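Glycerophosphodiester phosphodiesterase (Parabacteroides distasonis, PDB 3NO3) belongs to the glycerophosphoryl diester phosphodiesterase family, folds as a TIM barrel and carries a bound magnesium ion. Local coordinates at residues N113-A116 with A117-S120; S137-M140 with D141-K144; C143-F146 with I147-C150; E161-P164 with M165-K168. One frame throughout, in Å; residues are numbered along the deposited sequence.

Contact 1: residues N113-A116 with A117-S120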
loop_
_atom_site.group_PDB
_atom_site.type_symbol
_atom_site.label_atom_id
_atom_site.label_comp_id
_atom_site.label_asym_id
_atom_site.label_seq_id
_atom_site.Cartn_x
_atom_site.Cartn_y
_atom_site.Cartn_z
ATOM N N ASN A 113 -4.105 12.263 12.267
ATOM C CA ASN A 113 -3.196 11.358 11.570
ATOM C C ASN A 113 -2.330 10.565 12.517
ATOM O O ASN A 113 -2.168 9.348 12.293
ATOM C CB ASN A 113 -2.344 12.077 10.541
ATOM C CG ASN A 113 -3.136 12.397 9.292
ATOM O OD1 ASN A 113 -3.405 11.492 8.522
ATOM N ND2 ASN A 113 -3.537 13.659 9.105
ATOM N N ARG A 114 -1.826 11.207 13.580
ATOM C CA ARG A 114 -1.054 10.472 14.596
ATOM C C ARG A 114 -1.849 9.423 15.322
ATOM O O ARG A 114 -1.360 8.289 15.544
ATOM C CB ARG A 114 -0.420 11.399 15.612
ATOM C CG ARG A 114 0.696 12.191 14.987
ATOM C CD ARG A 114 1.580 12.910 16.036
ATOM N NE ARG A 114 1.136 14.284 16.213
ATOM C CZ ARG A 114 1.473 15.341 15.453
ATOM N NH1 ARG A 114 2.293 15.246 14.388
ATOM N NH2 ARG A 114 0.956 16.519 15.755
ATOM N N ASP A 115 -3.074 9.794 15.695
ATOM C CA ASP A 115 -3.989 8.842 16.315
ATOM C C ASP A 115 -4.316 7.641 15.412
ATOM O O ASP A 115 -4.264 6.515 15.889
ATOM C CB ASP A 115 -5.260 9.495 16.788
ATOM C CG ASP A 115 -5.043 10.486 17.939
ATOM O OD1 ASP A 115 -4.108 10.376 18.740
ATOM O OD2 ASP A 115 -5.854 11.407 18.007
ATOM N N ALA A 116 -4.546 7.873 14.125
ATOM C CA ALA A 116 -4.851 6.796 13.183
ATOM C C ALA A 116 -3.630 5.881 13.002
ATOM O O ALA A 116 -3.762 4.636 12.958
ATOM C CB ALA A 116 -5.338 7.377 11.841
ATOM N N ALA A 117 -2.432 6.479 12.978
ATOM C CA ALA A 117 -1.207 5.697 12.882
ATOM C C ALA A 117 -0.930 4.859 14.153
ATOM O O ALA A 117 -0.594 3.687 14.043
ATOM C CB ALA A 117 -0.029 6.579 12.538
ATOM N N ARG A 118 -1.082 5.457 15.319
ATOM C CA ARG A 118 -0.965 4.709 16.572
ATOM C C ARG A 118 -1.937 3.519 16.617
ATOM O O ARG A 118 -1.528 2.396 16.929
ATOM C CB ARG A 118 -1.201 5.627 17.776
ATOM C CG ARG A 118 -0.935 4.923 19.129
ATOM C CD ARG A 118 -1.304 5.705 20.377
ATOM N NE ARG A 118 -2.731 6.041 20.381
ATOM C CZ ARG A 118 -3.263 7.216 20.022
ATOM N NH1 ARG A 118 -2.517 8.268 19.618
ATOM N NH2 ARG A 118 -4.589 7.350 20.068
ATOM N N LEU A 119 -3.213 3.757 16.285
ATOM C CA LEU A 119 -4.208 2.683 16.360
ATOM C C LEU A 119 -3.936 1.596 15.315
ATOM O O LEU A 119 -4.242 0.418 15.540
ATOM C CB LEU A 119 -5.639 3.206 16.282
ATOM C CG LEU A 119 -6.151 4.027 17.471
ATOM C CD1 LEU A 119 -7.490 4.725 17.113
ATOM C CD2 LEU A 119 -6.349 3.234 18.710
ATOM N N SER A 120 -3.405 1.998 14.154
ATOM C CA SER A 120 -3.004 1.072 13.109
ATOM C C SER A 120 -1.890 0.149 13.591
ATOM O O SER A 120 -2.011 -1.072 13.501
ATOM C CB SER A 120 -2.522 1.805 11.849
ATOM O OG SER A 120 -3.577 2.457 11.172
#

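Contact 2: residues S137-M140 with D141-K144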
loop_
_atom_site.group_PDB
_atom_site.type_symbol
_atom_site.label_atom_id
_atom_site.label_comp_id
_atom_site.label_asym_id
_atom_site.label_seq_id
_atom_site.Cartn_x
_atom_site.Cartn_y
_atom_site.Cartn_z
ATOM N N SER A 137 2.003 6.262 3.049
ATOM C CA SER A 137 0.967 7.298 3.224
ATOM C C SER A 137 1.321 8.545 2.425
ATOM O O SER A 137 2.496 8.874 2.287
ATOM C CB SER A 137 0.800 7.687 4.710
ATOM O OG SER A 137 -0.283 8.557 4.932
ATOM N N PHE A 138 0.317 9.242 1.917
ATOM C CA PHE A 138 0.517 10.613 1.451
ATOM C C PHE A 138 0.758 11.611 2.552
ATOM O O PHE A 138 1.225 12.716 2.257
ATOM C CB PHE A 138 -0.716 11.115 0.663
ATOM C CG PHE A 138 -0.840 10.480 -0.715
ATOM C CD1 PHE A 138 -0.185 11.034 -1.804
ATOM C CD2 PHE A 138 -1.589 9.338 -0.910
ATOM C CE1 PHE A 138 -0.275 10.435 -3.071
ATOM C CE2 PHE A 138 -1.708 8.761 -2.177
ATOM C CZ PHE A 138 -1.046 9.310 -3.241
ATOM N N ASN A 139 0.357 11.279 3.785
ATOM C CA ASN A 139 0.391 12.220 4.880
ATOM C C ASN A 139 1.672 12.140 5.663
ATOM O O ASN A 139 1.999 11.081 6.236
ATOM C CB ASN A 139 -0.788 11.962 5.845
ATOM C CG ASN A 139 -0.926 13.066 6.866
ATOM O OD1 ASN A 139 -0.307 13.019 7.943
ATOM N ND2 ASN A 139 -1.691 14.110 6.511
HETATM N N MSE A 140 2.352 13.260 5.784
HETATM C CA MSE A 140 3.650 13.281 6.451
HETATM C C MSE A 140 3.556 13.059 7.949
HETATM O O MSE A 140 4.418 12.401 8.511
HETATM C CB MSE A 140 4.354 14.613 6.179
HETATM C CG MSE A 140 5.747 14.746 6.806
HETATM SE SE MSE A 140 6.984 13.282 6.420
HETATM C CE MSE A 140 7.400 13.829 4.621
ATOM N N ASP A 141 2.497 13.572 8.577
ATOM C CA ASP A 141 2.292 13.348 10.036
ATOM C C ASP A 141 2.051 11.871 10.348
ATOM O O ASP A 141 2.619 11.351 11.329
ATOM C CB ASP A 141 1.181 14.266 10.580
ATOM C CG ASP A 141 1.477 15.748 10.325
ATOM O OD1 ASP A 141 2.457 16.226 10.918
ATOM O OD2 ASP A 141 0.773 16.395 9.532
ATOM N N ALA A 142 1.302 11.170 9.483
ATOM C CA ALA A 142 1.115 9.731 9.627
ATOM C C ALA A 142 2.445 8.970 9.497
ATOM O O ALA A 142 2.739 8.142 10.316
ATOM C CB ALA A 142 0.107 9.189 8.584
ATOM N N CYS A 143 3.191 9.250 8.433
ATOM C CA CYS A 143 4.501 8.618 8.178
ATOM C C CYS A 143 5.457 8.820 9.356
ATOM O O CYS A 143 6.073 7.888 9.795
ATOM C CB CYS A 143 5.139 9.200 6.927
ATOM S SG CYS A 143 4.282 8.799 5.353
ATOM N N LYS A 144 5.545 10.042 9.868
ATOM C CA LYS A 144 6.468 10.316 10.980
ATOM C C LYS A 144 6.106 9.515 12.239
ATOM O O LYS A 144 6.998 8.984 12.942
ATOM C CB LYS A 144 6.511 11.827 11.285
ATOM C CG LYS A 144 7.331 12.688 10.287
ATOM C CD LYS A 144 7.168 14.195 10.650
ATOM C CE LYS A 144 8.174 15.062 9.993
ATOM N NZ LYS A 144 7.854 16.489 10.328
HETATM O O HOH W 1 -1.694 16.212 8.600
#

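Contact 3: residues C143-F146 with I147-C150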
loop_
_atom_site.group_PDB
_atom_site.type_symbol
_atom_site.label_atom_id
_atom_site.label_comp_id
_atom_site.label_asym_id
_atom_site.label_seq_id
_atom_site.Cartn_x
_atom_site.Cartn_y
_atom_site.Cartn_z
ATOM N N CYS A 143 3.191 9.250 8.433
ATOM C CA CYS A 143 4.501 8.618 8.178
ATOM C C CYS A 143 5.457 8.820 9.356
ATOM O O CYS A 143 6.073 7.888 9.795
ATOM C CB CYS A 143 5.139 9.200 6.927
ATOM S SG CYS A 143 4.282 8.799 5.353
ATOM N N LYS A 144 5.545 10.042 9.868
ATOM C CA LYS A 144 6.468 10.316 10.980
ATOM C C LYS A 144 6.106 9.515 12.239
ATOM O O LYS A 144 6.998 8.984 12.942
ATOM C CB LYS A 144 6.511 11.827 11.285
ATOM C CG LYS A 144 7.331 12.688 10.287
ATOM C CD LYS A 144 7.168 14.195 10.650
ATOM C CE LYS A 144 8.174 15.062 9.993
ATOM N NZ LYS A 144 7.854 16.489 10.328
ATOM N N GLU A 145 4.808 9.376 12.500
ATOM C CA GLU A 145 4.356 8.558 13.634
ATOM C C GLU A 145 4.621 7.080 13.425
ATOM O O GLU A 145 5.043 6.410 14.352
ATOM C CB GLU A 145 2.862 8.817 13.905
ATOM C CG GLU A 145 2.341 8.251 15.237
ATOM C CD GLU A 145 2.988 8.843 16.491
ATOM O OE1 GLU A 145 3.883 9.720 16.429
ATOM O OE2 GLU A 145 2.603 8.390 17.592
ATOM N N PHE A 146 4.424 6.552 12.214
ATOM C CA PHE A 146 4.838 5.158 11.951
ATOM C C PHE A 146 6.356 4.930 12.153
ATOM O O PHE A 146 6.792 3.974 12.796
ATOM C CB PHE A 146 4.473 4.730 10.520
ATOM C CG PHE A 146 3.006 4.448 10.300
ATOM C CD1 PHE A 146 2.327 3.500 11.069
ATOM C CD2 PHE A 146 2.338 5.043 9.240
ATOM C CE1 PHE A 146 0.973 3.196 10.830
ATOM C CE2 PHE A 146 0.975 4.795 9.020
ATOM C CZ PHE A 146 0.302 3.853 9.810
ATOM N N ILE A 147 7.151 5.862 11.663
ATOM C CA ILE A 147 8.607 5.802 11.842
ATOM C C ILE A 147 8.973 5.804 13.351
ATOM O O ILE A 147 9.790 4.984 13.804
ATOM C CB ILE A 147 9.297 6.968 11.059
ATOM C CG1 ILE A 147 9.183 6.734 9.532
ATOM C CG2 ILE A 147 10.803 7.124 11.458
ATOM C CD1 ILE A 147 9.388 8.016 8.703
ATOM N N ARG A 148 8.356 6.707 14.111
ATOM C CA ARG A 148 8.617 6.846 15.548
ATOM C C ARG A 148 8.195 5.593 16.327
ATOM O O ARG A 148 8.940 5.114 17.165
ATOM C CB ARG A 148 7.861 8.060 16.126
ATOM C CG ARG A 148 8.182 8.366 17.586
ATOM C CD ARG A 148 7.295 9.497 18.128
ATOM N NE ARG A 148 5.927 9.073 18.419
ATOM C CZ ARG A 148 5.533 8.371 19.495
ATOM N NH1 ARG A 148 6.397 7.940 20.417
ATOM N NH2 ARG A 148 4.232 8.071 19.656
ATOM N N LEU A 149 7.013 5.082 16.033
ATOM C CA LEU A 149 6.475 3.925 16.724
ATOM C C LEU A 149 7.153 2.619 16.317
ATOM O O LEU A 149 7.288 1.727 17.158
ATOM C CB LEU A 149 4.973 3.780 16.461
ATOM C CG LEU A 149 4.085 4.814 17.136
ATOM C CD1 LEU A 149 2.722 4.648 16.658
ATOM C CD2 LEU A 149 4.119 4.656 18.702
ATOM N N CYS A 150 7.548 2.511 15.043
ATOM C CA CYS A 150 8.089 1.297 14.477
ATOM C C CYS A 150 9.403 1.573 13.750
ATOM O O CYS A 150 9.474 1.486 12.501
ATOM C CB CYS A 150 7.101 0.667 13.520
ATOM S SG CYS A 150 5.558 0.217 14.310
#

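Contact 4: residues E161-P164 with M165-K168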
loop_
_atom_site.group_PDB
_atom_site.type_symbol
_atom_site.label_atom_id
_atom_site.label_comp_id
_atom_site.label_asym_id
_atom_site.label_seq_id
_atom_site.Cartn_x
_atom_site.Cartn_y
_atom_site.Cartn_z
ATOM N N GLU A 161 7.320 14.728 -3.531
ATOM C CA GLU A 161 8.064 16.001 -3.633
ATOM C C GLU A 161 9.421 15.995 -2.936
ATOM O O GLU A 161 10.170 16.911 -3.118
ATOM C CB GLU A 161 7.204 17.204 -3.167
ATOM C CG GLU A 161 7.087 17.457 -1.646
ATOM C CD GLU A 161 6.190 16.470 -0.903
ATOM O OE1 GLU A 161 5.498 15.645 -1.547
ATOM O OE2 GLU A 161 6.161 16.526 0.348
ATOM N N LEU A 162 9.724 14.972 -2.152
ATOM C CA LEU A 162 10.951 14.922 -1.367
ATOM C C LEU A 162 11.935 13.972 -2.032
ATOM O O LEU A 162 11.536 12.894 -2.492
ATOM C CB LEU A 162 10.614 14.503 0.077
ATOM C CG LEU A 162 9.889 15.575 0.927
ATOM C CD1 LEU A 162 9.666 15.041 2.314
ATOM C CD2 LEU A 162 10.676 16.921 0.992
ATOM N N SER A 163 13.211 14.374 -2.096
ATOM C CA SER A 163 14.262 13.568 -2.705
ATOM C C SER A 163 14.565 12.393 -1.784
ATOM O O SER A 163 14.213 12.432 -0.595
ATOM C CB SER A 163 15.523 14.395 -2.880
ATOM O OG SER A 163 16.113 14.664 -1.609
ATOM N N PRO A 164 15.208 11.334 -2.317
ATOM C CA PRO A 164 15.573 10.220 -1.414
ATOM C C PRO A 164 16.437 10.643 -0.220
ATOM O O PRO A 164 16.194 10.185 0.896
ATOM C CB PRO A 164 16.331 9.280 -2.340
ATOM C CG PRO A 164 15.669 9.492 -3.651
ATOM C CD PRO A 164 15.468 10.981 -3.726
HETATM N N MSE A 165 17.385 11.539 -0.455
HETATM C CA MSE A 165 18.201 12.074 0.611
HETATM C C MSE A 165 17.347 12.706 1.691
HETATM O O MSE A 165 17.554 12.413 2.873
HETATM C CB MSE A 165 19.194 13.086 0.049
HETATM C CG MSE A 165 20.050 13.822 1.075
HETATM SE SE MSE A 165 21.091 12.618 2.236
HETATM C CE MSE A 165 21.993 11.753 0.747
ATOM N N GLU A 166 16.375 13.527 1.291
ATOM C CA GLU A 166 15.478 14.193 2.234
ATOM C C GLU A 166 14.647 13.159 3.005
ATOM O O GLU A 166 14.497 13.249 4.226
ATOM C CB GLU A 166 14.560 15.203 1.505
ATOM C CG GLU A 166 15.295 16.476 1.027
ATOM C CD GLU A 166 14.424 17.366 0.159
ATOM O OE1 GLU A 166 13.764 16.843 -0.767
ATOM O OE2 GLU A 166 14.387 18.588 0.420
ATOM N N LEU A 167 14.159 12.159 2.290
ATOM C CA LEU A 167 13.418 11.079 2.937
ATOM C C LEU A 167 14.261 10.267 3.931
ATOM O O LEU A 167 13.802 9.978 5.061
ATOM C CB LEU A 167 12.801 10.168 1.881
ATOM C CG LEU A 167 11.643 10.679 1.014
ATOM C CD1 LEU A 167 11.240 9.608 -0.044
ATOM C CD2 LEU A 167 10.440 11.033 1.905
ATOM N N LYS A 168 15.494 9.943 3.551
ATOM C CA LYS A 168 16.382 9.154 4.406
ATOM C C LYS A 168 16.635 9.885 5.714
ATOM O O LYS A 168 16.615 9.264 6.750
ATOM C CB LYS A 168 17.709 8.852 3.696
ATOM C CG LYS A 168 18.638 7.874 4.427
ATOM C CD LYS A 168 18.041 6.527 4.609
ATOM C CE LYS A 168 19.025 5.632 5.302
ATOM N NZ LYS A 168 18.997 4.283 4.727
HETATM O O HOH W 2 12.723 18.122 -2.682
#

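Contact 1: residues N113-A116 with A117-S120
Arg118 and Asp115 meet one turn apart on helix 110-126, in an i to i+3 salt bridge. At its root, CB of Arg118 rests 3.5 Å from the backbone O of Arg114 and also near Asp115 O. The chain then leaves with CG anti to the backbone N (chi1 -174°) and bends at chi3, which folds the guanidinium back beside the Asp115 side chain. At the tip, Arg118 NH1 gives Asp115 OD1 a nearly straight bond of 2.8 Å; the oxygen lies in the guanidinium plane and is approached on its anti side. Arg118 NH2 adds only a weak bond to Asp115 OD1, at 3.3 Å. One carboxylate oxygen therefore takes both nitrogens, and the two flat groups stand 70° apart. A long, flexible arginine suits this partly exposed face because it can double back on a short aspartate. On the buried side, Ser120 OG donates to Ala116 O at 2.8 Å while Ser120 N reaches that oxygen from the opposite face of the carbonyl, so the small hydroxyl is satisfied within its own helix. Ala116 and Ala117, with no bulk beyond CB, let the helix lie close to Leu104 of strand 99-104. Ala117 and Ser120 also touch Phe146 of helix 140-149, while Leu119 packs on Leu44 of strand 37-44.

Contact 2: residues S137-M140 with D141-K144
Asn139 caps helix 140-149: its OD1 accepts from Ala142 N at 2.9 Å, with the donor in the carbonyl plane and on a lone pair. Placing CG anti to the backbone N (chi1 -170°) turns the amide oxygen toward the Ala142 N-H, while the backbone O of the same residue takes Cys143 N at 3.1 Å. Asparagine suits an N-cap because its short side chain can reach an amide that has no earlier carbonyl to bond. The amide's other end is used as well: ND2 donates to a water that donates to Asp141 OD2 at 2.6 Å, and also to Ser106 OG. Across the turn, selenomethionine Met140 bends so that SE lies 3.9 Å from Lys144 CG, the aliphatic part of the lysine serving as an apolar partner. Further out, Ser137 OG accepts from Asn139 N at 3.0 Å, an ST turn that sets the cap residue, and bonds to Leu104 O. Ser137 CB packs on Cys143 SG at 3.7 Å. The acidic Asp141 in the first turn would probably interact favourably with the helix dipole, and it also faces Arg114 in a long, weak ion pair. The uncharged cap oxygen, partly negative, probably suffices for the Ala142 N-H.

Contact 3: residues C143-F146 with I147-C150
Two bends bring Glu145 and Arg148 together: Glu145 leaves with CG anti to the backbone N and turns at chi2 (63°), while Arg148, also extended at first, folds at chi3 (76°). The side chains then run side by side, and the arginine grips the carboxylate side-on with one nitrogen for each oxygen. Arg148 NE donates almost straight to Glu145 OE1 at 2.9 Å, approaching from above the carboxylate plane; Arg148 NH2 meets Glu145 OE2 on its syn side at 2.6 Å. Both oxygens lie near the guanidinium plane, but the two planes are 45° apart, so the pair is twisted rather than flat. Two bonds limit rotation of either group, and they give the buried glutamate a charged partner. Leu149 lies across the same glutamate, its CD1 3.9 Å from Glu145 CG, apolar carbon against the methylene part of the acid. On another side of the helix Ile147 extends its branched chain to Val155. Phe146 itself stacks on Tyr135, filling the interface between helix and barrel strands. This is an i to i+3 salt bridge on the helix of a beta-alpha-beta unit, strand 133-137, helix 140-149, strand 155-157, as repeated in TIM barrels.

Contact 4: residues E161-P164 with M165-K168
Ser163 and Glu166 bond to each other reciprocally as a capping box at the start of helix 164-169. Ser163 OG accepts from Glu166 N at 3.1 Å, and Glu166 OE1 accepts from Ser163 N at 2.9 Å in an almost straight bond that uses the oxygen's anti lone pair. The serine hydroxyl can reach the amide because chi1 of 70° places OG between the backbone N and the carbonyl carbon. Glutamate suits the third position after the cap, for its chain, extended beyond CG, reaches back to the cap residue's own N-H. OE1 takes a further bond from a water, at 2.5 Å, and this water also donates to Glu161 O, tying the preceding loop to the box. The regular helical bonds then begin: Leu167 N goes to Ser163 O and Lys168 N to Pro164 O, each donor close to the line of the carbonyl. Proline fits the first turn, where its missing N-H costs no helical bond. Beside the box, Leu162 CB meets Leu167 CD2 at 3.9 Å, the hydrophobic staple that often accompanies a capping box, and Leu162 CD2 lies 3.6 Å from Glu166 OE1. Leu162 O is bonded by Tyr177 OH. Leu162 and Leu167 lean on Tyr157 of strand 155-157, Leu167 also touches Leu175 of strand 174-178, and Pro164 packs against Trp188 and Cys192 of helix 188-194.

Contacts 1, 2 and 3 form one cluster on the outside of the barrel, with centres 8 to 10 Å apart. Contacts 2 and 3 share Cys143 and Lys144 on helix 140-149, and both pack against contact 1: Arg118 CA lies 3.7 Å from Leu149 CD1, and Ala117 CB 3.9 Å from Ala142 O. Contact 4 stands further round, touching contact 2 where Met140 CE meets Leu162 CD1 at 3.5 Å; it stays about 13 Å from contact 1, nearest atoms. A magnesium ion held by Glu39, Asp41 and Glu103 marks the metal site. Bound magnesium is about 9 Å from the Ser137 side chain, 12 Å from that of Phe146 and 13 Å from that of Ser120.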